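Local coordinates for protein formate dehydrogenase subunit beta (PDB 1H0H) that serves as the electron-transfer subunit of formate dehydrogenase, carrying three [4Fe-4S] clusters in the reversible two-electron oxidation of formate to carbon dioxide, at residues G36-P41 with I63-F68. Residues are numbered along the deposited sequence; the frame is centred on the assembly and turned at random.
Sequences GFHQNP and IDWLFF
H38 and W65 join the loop 36-41, which has no regular secondary structure, to strand 62-70 of a two-stranded antiparallel sheet in this ferredoxin-type subunit. The backbones stay well apart: even the nearest alpha carbons, those of H38 and W65, are separated by 11.2 Å, and no hydrogen bond crosses between the segments. Strand 51-59 pairs with 63-68 through backbone hydrogen bonds and also receives Q39, whose OE1 accepts a bond from M54 N.

Two buried aromatic side chains, crossing at about a right angle, span the gap. In W65, CG lies anti to the backbone N (chi1 -155°) and, with chi2 near zero, the indole presents CZ2 and CH2 of its six-membered ring to H38. The H38 ring meets this outer rim obliquely, with the two planes inclined at 59° and the centroids 5.9 Å apart. F67 CE1 lies 3.5 Å above one face of the indole, displaced toward its rim.

The wider setting is an interface: ND1 and NE2 of H38 are each hydrogen-bonded to an acidic side chain of the other protein chain, while a basic side chain of that chain makes a cation-pi contact with W65. The two hydrogen bonds of the imidazole probably fix its rotation, and their acidic partners could favour its protonated form. Within the pair, the touch is made by carbon alone, H38 CD2 lying near the indole plane and 3.9 Å from both CZ2 and CH2 of W65.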
loop_
_atom_site.group_PDB
_atom_site.type_symbol
_atom_site.label_atom_id
_atom_site.label_comp_id
_atom_site.label_asym_id
_atom_site.label_seq_id
_atom_site.Cartn_x
_atom_site.Cartn_y
_atom_site.Cartn_z
ATOM N N GLY B 36 1.520 -19.099 -20.268
ATOM C CA GLY B 36 2.913 -19.018 -19.861
ATOM C C GLY B 36 3.534 -17.626 -19.993
ATOM O O GLY B 36 4.748 -17.476 -19.897
ATOM N N PHE B 37 2.701 -16.613 -20.185
ATOM C CA PHE B 37 3.158 -15.227 -20.315
ATOM C C PHE B 37 2.240 -14.235 -19.658
ATOM O O PHE B 37 1.029 -14.466 -19.537
ATOM C CB PHE B 37 3.230 -14.846 -21.784
ATOM C CG PHE B 37 3.945 -15.854 -22.605
ATOM C CD1 PHE B 37 5.314 -15.780 -22.747
ATOM C CD2 PHE B 37 3.261 -16.912 -23.186
ATOM C CE1 PHE B 37 5.990 -16.709 -23.469
ATOM C CE2 PHE B 37 3.948 -17.866 -23.924
ATOM C CZ PHE B 37 5.312 -17.758 -24.063
ATOM N N HIS B 38 2.808 -13.090 -19.301
ATOM C CA HIS B 38 1.998 -12.037 -18.701
ATOM C C HIS B 38 1.282 -11.215 -19.755
ATOM O O HIS B 38 0.222 -10.678 -19.490
ATOM C CB HIS B 38 2.846 -11.157 -17.802
ATOM C CG HIS B 38 3.207 -11.824 -16.511
ATOM N ND1 HIS B 38 2.316 -11.935 -15.472
ATOM C CD2 HIS B 38 4.355 -12.407 -16.087
ATOM C CE1 HIS B 38 2.885 -12.584 -14.465
ATOM N NE2 HIS B 38 4.123 -12.884 -14.811
ATOM N N GLN B 39 1.833 -11.173 -20.965
ATOM C CA GLN B 39 1.181 -10.424 -22.038
ATOM C C GLN B 39 -0.187 -11.066 -22.375
ATOM O O GLN B 39 -0.324 -12.297 -22.391
ATOM C CB GLN B 39 2.072 -10.407 -23.276
ATOM C CG GLN B 39 1.355 -9.903 -24.520
ATOM C CD GLN B 39 2.214 -10.091 -25.773
ATOM O OE1 GLN B 39 3.448 -10.132 -25.685
ATOM N NE2 GLN B 39 1.567 -10.247 -26.921
ATOM N N ASN B 40 -1.204 -10.238 -22.553
ATOM C CA ASN B 40 -2.549 -10.716 -22.907
ATOM C C ASN B 40 -3.442 -9.519 -23.219
ATOM O O ASN B 40 -3.355 -8.501 -22.521
ATOM C CB ASN B 40 -3.136 -11.582 -21.767
ATOM C CG ASN B 40 -3.309 -13.041 -22.179
ATOM O OD1 ASN B 40 -3.650 -13.334 -23.334
ATOM N ND2 ASN B 40 -3.077 -13.963 -21.238
ATOM N N PRO B 41 -4.218 -9.557 -24.302
ATOM C CA PRO B 41 -4.283 -10.675 -25.261
ATOM C C PRO B 41 -2.960 -10.905 -26.029
ATOM O O PRO B 41 -2.039 -10.096 -25.991
ATOM C CB PRO B 41 -5.380 -10.251 -26.240
ATOM C CG PRO B 41 -6.045 -9.038 -25.663
ATOM C CD PRO B 41 -5.104 -8.440 -24.678
ATOM N N ILE B 63 19.473 -11.244 -17.922
ATOM C CA ILE B 63 18.067 -11.169 -18.283
ATOM C C ILE B 63 17.557 -9.739 -18.337
ATOM O O ILE B 63 17.951 -8.860 -17.553
ATOM C CB ILE B 63 17.186 -12.039 -17.336
ATOM C CG1 ILE B 63 15.772 -12.175 -17.878
ATOM C CG2 ILE B 63 17.136 -11.442 -15.944
ATOM C CD1 ILE B 63 15.707 -12.690 -19.336
ATOM N N ASP B 64 16.666 -9.520 -19.285
ATOM C CA ASP B 64 15.993 -8.260 -19.443
ATOM C C ASP B 64 14.562 -8.603 -19.843
ATOM O O ASP B 64 14.262 -9.740 -20.184
ATOM C CB ASP B 64 16.668 -7.435 -20.525
ATOM C CG ASP B 64 16.433 -5.945 -20.367
ATOM O OD1 ASP B 64 15.446 -5.501 -19.701
ATOM O OD2 ASP B 64 17.200 -5.130 -20.895
ATOM N N TRP B 65 13.673 -7.629 -19.765
ATOM C CA TRP B 65 12.286 -7.833 -20.121
ATOM C C TRP B 65 11.882 -6.626 -20.949
ATOM O O TRP B 65 11.816 -5.499 -20.439
ATOM C CB TRP B 65 11.457 -7.925 -18.849
ATOM C CG TRP B 65 10.185 -8.663 -18.946
ATOM C CD1 TRP B 65 9.619 -9.215 -20.055
ATOM C CD2 TRP B 65 9.274 -8.905 -17.862
ATOM N NE1 TRP B 65 8.425 -9.808 -19.719
ATOM C CE2 TRP B 65 8.197 -9.639 -18.375
ATOM C CE3 TRP B 65 9.283 -8.581 -16.483
ATOM C CZ2 TRP B 65 7.122 -10.057 -17.571
ATOM C CZ3 TRP B 65 8.233 -9.005 -15.686
ATOM C CH2 TRP B 65 7.159 -9.725 -16.233
ATOM N N LEU B 66 11.627 -6.879 -22.224
ATOM C CA LEU B 66 11.389 -5.829 -23.205
ATOM C C LEU B 66 9.930 -5.636 -23.492
ATOM O O LEU B 66 9.216 -6.588 -23.789
ATOM C CB LEU B 66 12.116 -6.135 -24.520
ATOM C CG LEU B 66 13.612 -6.406 -24.360
ATOM C CD1 LEU B 66 14.292 -6.642 -25.717
ATOM C CD2 LEU B 66 14.295 -5.264 -23.594
ATOM N N PHE B 67 9.513 -4.384 -23.443
ATOM C CA PHE B 67 8.123 -4.021 -23.599
ATOM C C PHE B 67 7.905 -3.167 -24.857
ATOM O O PHE B 67 8.714 -2.304 -25.168
ATOM C CB PHE B 67 7.660 -3.250 -22.365
ATOM C CG PHE B 67 7.951 -3.949 -21.054
ATOM C CD1 PHE B 67 7.690 -5.295 -20.896
ATOM C CD2 PHE B 67 8.479 -3.253 -19.976
ATOM C CE1 PHE B 67 7.966 -5.940 -19.696
ATOM C CE2 PHE B 67 8.756 -3.895 -18.774
ATOM C CZ PHE B 67 8.477 -5.237 -18.622
ATOM N N PHE B 68 6.776 -3.387 -25.516
ATOM C CA PHE B 68 6.409 -2.702 -26.754
ATOM C C PHE B 68 4.898 -2.465 -26.771
ATOM O O PHE B 68 4.118 -3.387 -27.016
ATOM C CB PHE B 68 6.806 -3.611 -27.930
ATOM C CG PHE B 68 6.942 -2.909 -29.237
ATOM C CD1 PHE B 68 8.133 -2.269 -29.581
ATOM C CD2 PHE B 68 5.917 -2.929 -30.153
ATOM C CE1 PHE B 68 8.271 -1.616 -30.835
ATOM C CE2 PHE B 68 6.046 -2.277 -31.380
ATOM C CZ PHE B 68 7.221 -1.627 -31.720
#